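Local coordinates for protein valine-pyruvate aminotransferase (Salmonella typhimurium, PDB 3G7Q) that catalyses transfer of an amino group from valine to pyruvate with pyridoxal 5'-phosphate, yielding alanine and 3-methyl-2-oxobutanoate, at residues I184-P189 and L216-A221; Q358-R363 and K404-E409. All coordinates share one frame; numbering follows the deposited sequence.

Contact 1. Residues I184-P189 and L216-A221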
ATOM      1  N   ILE A 184      -1.274  23.111  -5.192  1.00 32.73           N
ATOM      2  CA  ILE A 184      -1.992  23.751  -4.103  1.00 32.29           C
ATOM      3  C   ILE A 184      -2.819  22.636  -3.473  1.00 32.74           C
ATOM      4  O   ILE A 184      -3.527  21.927  -4.180  1.00 32.42           O
ATOM      5  CB  ILE A 184      -2.894  24.867  -4.612  1.00 33.56           C
ATOM      6  CG1 ILE A 184      -2.061  25.913  -5.370  1.00 34.20           C
ATOM      7  CG2 ILE A 184      -3.668  25.478  -3.449  1.00 33.20           C
ATOM      8  CD1 ILE A 184      -2.861  27.118  -5.933  1.00 32.91           C
ATOM      9  N   CYS A 185      -2.733  22.494  -2.157  0.50 31.62           N
ATOM     10  CA  CYS A 185      -3.396  21.389  -1.484  0.50 31.87           C
ATOM     11  C   CYS A 185      -4.278  21.833  -0.325  0.50 30.91           C
ATOM     12  O   CYS A 185      -3.823  22.551   0.553  0.50 31.53           O
ATOM     13  CB  CYS A 185      -2.326  20.434  -0.975  0.50 32.28           C
ATOM     14  SG  CYS A 185      -2.987  18.897  -0.354  0.50 34.16           S
ATOM     15  N   VAL A 186      -5.537  21.393  -0.324  1.00 29.93           N
ATOM     16  CA  VAL A 186      -6.489  21.703   0.733  1.00 31.96           C
ATOM     17  C   VAL A 186      -7.289  20.429   1.022  1.00 34.14           C
ATOM     18  O   VAL A 186      -7.272  19.485   0.244  1.00 33.02           O
ATOM     19  CB  VAL A 186      -7.466  22.833   0.359  1.00 32.96           C
ATOM     20  CG1 VAL A 186      -6.752  24.129   0.128  1.00 34.50           C
ATOM     21  CG2 VAL A 186      -8.298  22.449  -0.870  1.00 32.49           C
ATOM     22  N   SER A 187      -7.945  20.381   2.167  1.00 36.58           N
ATOM     23  CA  SER A 187      -8.845  19.268   2.499  1.00 35.75           C
ATOM     24  C   SER A 187     -10.195  19.922   2.749  1.00 36.54           C
ATOM     25  O   SER A 187     -10.252  21.132   3.023  1.00 35.33           O
ATOM     26  CB  SER A 187      -8.357  18.483   3.711  1.00 38.37           C
ATOM     27  OG  SER A 187      -8.184  19.357   4.823  1.00 39.68           O
ATOM     28  N   ARG A 188     -11.291  19.157   2.630  1.00 32.92           N
ATOM     29  CA  ARG A 188     -12.621  19.718   2.830  1.00 33.25           C
ATOM     30  C   ARG A 188     -13.654  18.636   3.065  1.00 32.99           C
ATOM     31  O   ARG A 188     -14.014  17.927   2.123  1.00 33.35           O
ATOM     32  CB  ARG A 188     -13.041  20.527   1.591  1.00 32.49           C
ATOM     33  CG  ARG A 188     -14.221  21.446   1.768  1.00 34.26           C
ATOM     34  CD  ARG A 188     -14.621  22.031   0.425  1.00 35.86           C
ATOM     35  NE  ARG A 188     -15.399  23.248   0.544  1.00 30.75           N
ATOM     36  CZ  ARG A 188     -16.323  23.660  -0.334  1.00 32.68           C
ATOM     37  NH1 ARG A 188     -16.653  22.910  -1.384  1.00 34.95           N
ATOM     38  NH2 ARG A 188     -16.957  24.798  -0.153  1.00 32.08           N
ATOM     39  N   PRO A 189     -14.118  18.455   4.315  1.00 32.65           N
ATOM     40  CA  PRO A 189     -13.719  19.095   5.584  1.00 32.04           C
ATOM     41  C   PRO A 189     -12.310  18.706   5.977  1.00 31.21           C
ATOM     42  O   PRO A 189     -11.766  17.696   5.515  1.00 31.70           O
ATOM     43  CB  PRO A 189     -14.692  18.531   6.617  1.00 33.08           C
ATOM     44  CG  PRO A 189     -15.837  17.930   5.807  1.00 35.09           C
ATOM     45  CD  PRO A 189     -15.219  17.500   4.506  1.00 32.31           C
ATOM     46  N   LEU A 216      -5.049  21.876  -8.340  1.00 31.69           N
ATOM     47  CA  LEU A 216      -5.644  22.126  -7.030  1.00 29.45           C
ATOM     48  C   LEU A 216      -6.044  20.765  -6.512  1.00 30.55           C
ATOM     49  O   LEU A 216      -6.889  20.118  -7.097  1.00 32.08           O
ATOM     50  CB  LEU A 216      -6.873  23.015  -7.117  1.00 29.54           C
ATOM     51  CG  LEU A 216      -7.664  23.235  -5.827  1.00 31.20           C
ATOM     52  CD1 LEU A 216      -6.762  23.765  -4.700  1.00 28.96           C
ATOM     53  CD2 LEU A 216      -8.897  24.161  -6.099  1.00 26.74           C
ATOM     54  N   VAL A 217      -5.420  20.339  -5.417  1.00 31.43           N
ATOM     55  CA  VAL A 217      -5.645  19.023  -4.857  1.00 31.19           C
ATOM     56  C   VAL A 217      -6.568  19.189  -3.661  1.00 30.39           C
ATOM     57  O   VAL A 217      -6.286  20.005  -2.777  1.00 31.47           O
ATOM     58  CB  VAL A 217      -4.303  18.368  -4.437  1.00 30.68           C
ATOM     59  CG1 VAL A 217      -4.536  16.959  -3.926  1.00 33.10           C
ATOM     60  CG2 VAL A 217      -3.319  18.340  -5.622  1.00 32.01           C
ATOM     61  N   ILE A 218      -7.675  18.446  -3.652  1.00 31.12           N
ATOM     62  CA  ILE A 218      -8.667  18.505  -2.572  1.00 32.00           C
ATOM     63  C   ILE A 218      -8.847  17.130  -1.926  1.00 32.73           C
ATOM     64  O   ILE A 218      -9.250  16.167  -2.577  1.00 32.85           O
ATOM     65  CB  ILE A 218     -10.049  19.008  -3.053  1.00 31.11           C
ATOM     66  CG1 ILE A 218      -9.904  20.325  -3.825  1.00 31.84           C
ATOM     67  CG2 ILE A 218     -10.992  19.151  -1.846  1.00 29.34           C
ATOM     68  CD1 ILE A 218     -11.208  20.837  -4.528  1.00 32.16           C
ATOM     69  N   ASP A 219      -8.507  17.039  -0.651  1.00 32.33           N
ATOM     70  CA  ASP A 219      -8.685  15.820   0.094  1.00 31.29           C
ATOM     71  C   ASP A 219     -10.130  15.802   0.626  1.00 32.30           C
ATOM     72  O   ASP A 219     -10.483  16.611   1.492  1.00 31.35           O
ATOM     73  CB  ASP A 219      -7.702  15.736   1.234  1.00 34.82           C
ATOM     74  CG  ASP A 219      -7.741  14.376   1.917  1.00 43.10           C
ATOM     75  OD1 ASP A 219      -8.628  13.559   1.586  1.00 43.84           O
ATOM     76  OD2 ASP A 219      -6.855  14.127   2.744  1.00 43.52           O
ATOM     77  N   ASN A 220     -10.934  14.869   0.098  1.00 32.29           N
ATOM     78  CA  ASN A 220     -12.377  14.714   0.380  1.00 32.55           C
ATOM     79  C   ASN A 220     -12.615  13.424   1.188  1.00 32.52           C
ATOM     80  O   ASN A 220     -13.688  12.829   1.091  1.00 33.79           O
ATOM     81  CB  ASN A 220     -13.121  14.660  -0.941  1.00 32.56           C
ATOM     82  CG  ASN A 220     -14.649  14.883  -0.847  1.00 37.00           C
ATOM     83  OD1 ASN A 220     -15.449  14.025  -1.239  1.00 44.87           O
ATOM     84  ND2 ASN A 220     -15.036  16.023  -0.372  1.00 44.65           N
ATOM     85  N   ALA A 221     -11.675  13.044   2.044  1.00 32.70           N
ATOM     86  CA  ALA A 221     -11.836  11.854   2.908  1.00 33.26           C
ATOM     87  C   ALA A 221     -13.083  11.871   3.791  1.00 32.72           C
ATOM     88  O   ALA A 221     -13.583  10.795   4.152  1.00 32.38           O
ATOM     89  CB  ALA A 221     -10.599  11.635   3.792  1.00 35.25           C
TER
HETATM   90  O   HOH W   1     -12.075  15.599   3.841  1.00 29.89           O

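Contact 2. Residues Q358-R363 and K404-E409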
ATOM      1  N   GLN A 358       2.460  16.932  27.895  1.00 29.54           N
ATOM      2  CA  GLN A 358       3.209  16.105  28.858  1.00 31.94           C
ATOM      3  C   GLN A 358       2.425  15.963  30.163  1.00 31.13           C
ATOM      4  O   GLN A 358       2.388  14.895  30.776  1.00 29.57           O
ATOM      5  CB  GLN A 358       4.596  16.689  29.137  1.00 31.69           C
ATOM      6  CG  GLN A 358       5.520  16.680  27.909  1.00 34.88           C
ATOM      7  CD  GLN A 358       5.820  15.277  27.413  1.00 40.50           C
ATOM      8  OE1 GLN A 358       5.928  14.341  28.214  1.00 42.93           O
ATOM      9  NE2 GLN A 358       5.969  15.121  26.097  1.00 37.04           N
ATOM     10  N   ARG A 359       1.819  17.056  30.598  1.00 30.51           N
ATOM     11  CA  ARG A 359       1.042  17.051  31.846  1.00 31.25           C
ATOM     12  C   ARG A 359      -0.204  16.181  31.755  1.00 29.63           C
ATOM     13  O   ARG A 359      -0.566  15.498  32.727  1.00 30.01           O
ATOM     14  CB  ARG A 359       0.683  18.476  32.242  1.00 32.08           C
ATOM     15  CG  ARG A 359       1.922  19.223  32.671  1.00 33.97           C
ATOM     16  CD  ARG A 359       1.611  20.602  33.099  1.00 32.85           C
ATOM     17  NE  ARG A 359       2.825  21.325  33.491  1.00 28.04           N
ATOM     18  CZ  ARG A 359       2.805  22.573  33.922  1.00 28.62           C
ATOM     19  NH1 ARG A 359       1.649  23.206  34.035  1.00 27.37           N
ATOM     20  NH2 ARG A 359       3.939  23.174  34.256  1.00 28.64           N
ATOM     21  N   LEU A 360      -0.870  16.247  30.611  1.00 31.33           N
ATOM     22  CA  LEU A 360      -2.044  15.404  30.328  1.00 28.77           C
ATOM     23  C   LEU A 360      -1.624  13.928  30.247  1.00 31.54           C
ATOM     24  O   LEU A 360      -2.245  13.056  30.839  1.00 30.91           O
ATOM     25  CB  LEU A 360      -2.666  15.836  29.033  1.00 29.87           C
ATOM     26  CG  LEU A 360      -3.343  17.211  29.000  1.00 29.25           C
ATOM     27  CD1 LEU A 360      -3.785  17.610  27.575  1.00 30.10           C
ATOM     28  CD2 LEU A 360      -4.536  17.196  29.920  1.00 31.07           C
ATOM     29  N   LYS A 361      -0.559  13.663  29.510  1.00 31.76           N
ATOM     30  CA  LYS A 361      -0.049  12.305  29.360  1.00 33.15           C
ATOM     31  C   LYS A 361       0.257  11.676  30.710  1.00 32.71           C
ATOM     32  O   LYS A 361      -0.071  10.512  30.944  1.00 34.26           O
ATOM     33  CB  LYS A 361       1.210  12.312  28.492  1.00 33.74           C
ATOM     34  CG  LYS A 361       1.814  10.914  28.287  1.00 41.37           C
ATOM     35  CD  LYS A 361       2.806  10.905  27.142  1.00 46.01           C
ATOM     36  CE  LYS A 361       4.178  11.255  27.580  1.00 51.53           C
ATOM     37  NZ  LYS A 361       4.795  10.077  28.289  1.00 55.89           N
ATOM     38  N   ALA A 362       0.876  12.440  31.606  1.00 31.84           N
ATOM     39  CA  ALA A 362       1.206  11.939  32.952  1.00 33.59           C
ATOM     40  C   ALA A 362      -0.053  11.543  33.723  1.00 32.25           C
ATOM     41  O   ALA A 362       0.027  10.752  34.659  1.00 31.29           O
ATOM     42  CB  ALA A 362       1.988  12.988  33.744  1.00 33.24           C
ATOM     43  N   ARG A 363      -1.191  12.130  33.357  1.00 31.82           N
ATOM     44  CA  ARG A 363      -2.476  11.804  33.959  1.00 32.12           C
ATOM     45  C   ARG A 363      -3.352  10.887  33.116  1.00 33.63           C
ATOM     46  O   ARG A 363      -4.538  10.754  33.392  1.00 34.38           O
ATOM     47  CB  ARG A 363      -3.213  13.086  34.288  1.00 33.92           C
ATOM     48  CG  ARG A 363      -2.445  13.932  35.270  1.00 33.08           C
ATOM     49  CD  ARG A 363      -3.248  15.057  35.814  1.00 33.05           C
ATOM     50  NE  ARG A 363      -4.386  14.596  36.605  1.00 32.11           N
ATOM     51  CZ  ARG A 363      -5.406  15.366  36.959  1.00 33.88           C
ATOM     52  NH1 ARG A 363      -5.452  16.638  36.583  1.00 31.54           N
ATOM     53  NH2 ARG A 363      -6.404  14.857  37.656  1.00 34.40           N
ATOM     54  N   LYS A 404     -12.395  16.721  31.969  1.00 29.84           N
ATOM     55  CA  LYS A 404     -12.244  17.125  33.355  1.00 30.85           C
ATOM     56  C   LYS A 404     -10.761  17.328  33.693  1.00 28.62           C
ATOM     57  O   LYS A 404     -10.382  18.334  34.324  1.00 28.80           O
ATOM     58  CB  LYS A 404     -12.871  16.082  34.278  1.00 29.71           C
ATOM     59  CG  LYS A 404     -12.743  16.405  35.777  1.00 33.53           C
ATOM     60  CD  LYS A 404     -13.467  15.376  36.620  1.00 39.58           C
ATOM     61  CE  LYS A 404     -13.326  15.685  38.104  1.00 46.12           C
ATOM     62  NZ  LYS A 404     -14.119  14.710  38.891  1.00 56.30           N
ATOM     63  N   ILE A 405      -9.927  16.376  33.273  1.00 28.07           N
ATOM     64  CA  ILE A 405      -8.478  16.446  33.519  1.00 27.99           C
ATOM     65  C   ILE A 405      -7.894  17.636  32.735  1.00 27.66           C
ATOM     66  O   ILE A 405      -7.106  18.426  33.279  1.00 28.32           O
ATOM     67  CB  ILE A 405      -7.799  15.115  33.152  1.00 28.15           C
ATOM     68  CG1 ILE A 405      -8.159  14.046  34.214  1.00 31.84           C
ATOM     69  CG2 ILE A 405      -6.280  15.264  33.022  1.00 27.70           C
ATOM     70  CD1 ILE A 405      -7.743  12.638  33.829  1.00 32.58           C
ATOM     71  N   LEU A 406      -8.294  17.768  31.482  1.00 28.85           N
ATOM     72  CA  LEU A 406      -7.867  18.911  30.670  1.00 27.80           C
ATOM     73  C   LEU A 406      -8.158  20.232  31.375  1.00 29.67           C
ATOM     74  O   LEU A 406      -7.286  21.085  31.493  1.00 26.92           O
ATOM     75  CB  LEU A 406      -8.540  18.896  29.286  1.00 28.29           C
ATOM     76  CG  LEU A 406      -8.298  20.112  28.357  1.00 27.74           C
ATOM     77  CD1 LEU A 406      -6.831  20.281  27.979  1.00 27.58           C
ATOM     78  CD2 LEU A 406      -9.193  20.056  27.072  1.00 26.31           C
ATOM     79  N   ALA A 407      -9.393  20.422  31.829  1.00 26.12           N
ATOM     80  CA  ALA A 407      -9.765  21.653  32.509  1.00 28.56           C
ATOM     81  C   ALA A 407      -8.936  21.866  33.759  1.00 27.10           C
ATOM     82  O   ALA A 407      -8.573  22.997  34.082  1.00 28.60           O
ATOM     83  CB  ALA A 407     -11.280  21.664  32.816  1.00 29.36           C
ATOM     84  N   GLU A 408      -8.653  20.799  34.501  1.00 28.53           N
ATOM     85  CA  GLU A 408      -7.797  20.941  35.683  1.00 27.01           C
ATOM     86  C   GLU A 408      -6.385  21.424  35.329  1.00 25.23           C
ATOM     87  O   GLU A 408      -5.827  22.252  36.029  1.00 26.68           O
ATOM     88  CB  GLU A 408      -7.708  19.625  36.450  1.00 28.52           C
ATOM     89  CG  GLU A 408      -8.993  19.266  37.187  1.00 32.62           C
ATOM     90  CD  GLU A 408      -8.977  17.871  37.771  1.00 40.45           C
ATOM     91  OE1 GLU A 408      -7.945  17.207  37.689  1.00 36.73           O
ATOM     92  OE2 GLU A 408     -10.000  17.441  38.322  1.00 36.12           O
ATOM     93  N   GLU A 409      -5.838  20.914  34.230  1.00 26.78           N
ATOM     94  CA  GLU A 409      -4.484  21.282  33.780  1.00 27.49           C
ATOM     95  C   GLU A 409      -4.441  22.691  33.190  1.00 27.99           C
ATOM     96  O   GLU A 409      -3.457  23.394  33.381  1.00 28.22           O
ATOM     97  CB  GLU A 409      -3.935  20.222  32.817  1.00 29.50           C
ATOM     98  CG  GLU A 409      -3.698  18.881  33.510  1.00 29.84           C
ATOM     99  CD  GLU A 409      -2.845  18.992  34.752  1.00 30.85           C
ATOM    100  OE1 GLU A 409      -1.793  19.694  34.734  1.00 33.11           O
ATOM    101  OE2 GLU A 409      -3.231  18.386  35.778  1.00 31.36           O
TER
HETATM  102  O   HOH W   2      -1.073  22.132  33.780  1.00 29.52           O
HETATM  103  O   HOH W   3      -9.591  14.844  38.980  1.00 49.65           O

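Contact 1. Residues I184-P189 and L216-A221
The Asn220 carboxamide reaches the carbonyl oxygen of Arg188 through ND2, a weak bond of 3.3 Å between Asn220 ND2 and Arg188 O, bent to 133° at the hydrogen. One residue back, the Asp219 carboxylate is met at OD1 from above its plane by the backbone N of Ala221, an Asx turn over Asp219-Ala221; Asp219 CB lies 3.8 Å from Ser187 CB.

Earlier in both segments the backbones form a parallel ladder with axes 20° apart. Val217 N bonds to Ile184 O at 2.8 Å, nearly straight at 175°. The alternation continues with Val186 N to Val217 O, Asp219 N to Val186 O and Arg188 N to Asp219 O, each 2.9 Å. Asp219 O also accepts from a water that donates to Pro189 O, linking Asp219 to the loop at Pro189, beside the cis peptide before that proline.

On the sheet face of Ile184 and Val186, Ile184 CG2, which stands anti to N, meets Leu216 CD1 at 3.8 Å. Val186 and Ile218 run side by side, Val186 CG2 against Ile218 CG1 at 4.0 Å.

The position of Asp219 is consistent with that of the aspartate that faces the pyridine nitrogen in class I aminotransferases, so Asp219 probably plays that part. Helix 199-211, the helix of this beta-alpha-beta unit, packs on Ile184, Val186 and Leu216, and its Asp199 pairs with Arg188. Helix 107-118 packs through Phe111 on the face of Cys185, Val217 and Asp219, while strands 129-132 and 242-247 flank the pair within the sheet.

Contact 2. Residues Q358-R363 and K404-E409
A salt-bridge network of Arg363, Glu408 and Glu409 links Arg363, just after helix 353-362, to the long helix 396-416. Arg363 NH1 and NH2 both grip one oxygen, Glu408 OE1, each at 2.8 Å and end-on. The guanidinium and this carboxylate are nearly coplanar, 12° apart. Arg363 NH1 also reaches Glu409 OE2 at 2.9 Å, on the lone pair turned away from the other oxygen; that carboxylate stands at 79° to the guanidinium, so one nitrogen serves two acids in different orientations. The Arg363 chain bends at chi3, which brings the guanidinium beside Glu408 and Ile405, where Ile405 CG2 lies over one face, 3.7 Å above the plane and toward the rim.

These two helices belong to the C-terminal part of a class I aminotransferase chain, and their short segments run at 135° to each other. Leu360 packs against the second helix: Leu360 CD2 sits 3.8 Å from Leu406 CA and 4.0 Å from Ile405 CG2. Leu360 CD1 approaches Leu406 CD1 to 4.1 Å. Leu356, one turn earlier, also touches the side chains of Leu406 and Glu409.

On the side of Arg359, a water accepts from Arg359 NH1 and donates to both Glu409 O and Glu409 OE1, joining the helices without direct contact of the charges. Arg359 NH1 has its salt bridge with the terminal carboxylate of Gly417.

From the N terminus, the chain runs through strand 181-187, then helix 199-211, and returns in strand 216-219, where contact 1 closes a loop with 26 residues between its segments. Contact 2 opens only later, at helix 353-362, and closes at helix 396-416 after 40 intervening residues that include strands 368-369 and 387-391 of the six-stranded sheet. The two loops therefore follow in series, neither nested nor crossing. Contact 1 joins neighbouring strands inside the seven-stranded sheet, near the chain centre; contact 2 ties two helices at the periphery. Their centres are 33 Å apart and their nearest atoms about 21 Å, so they do not touch.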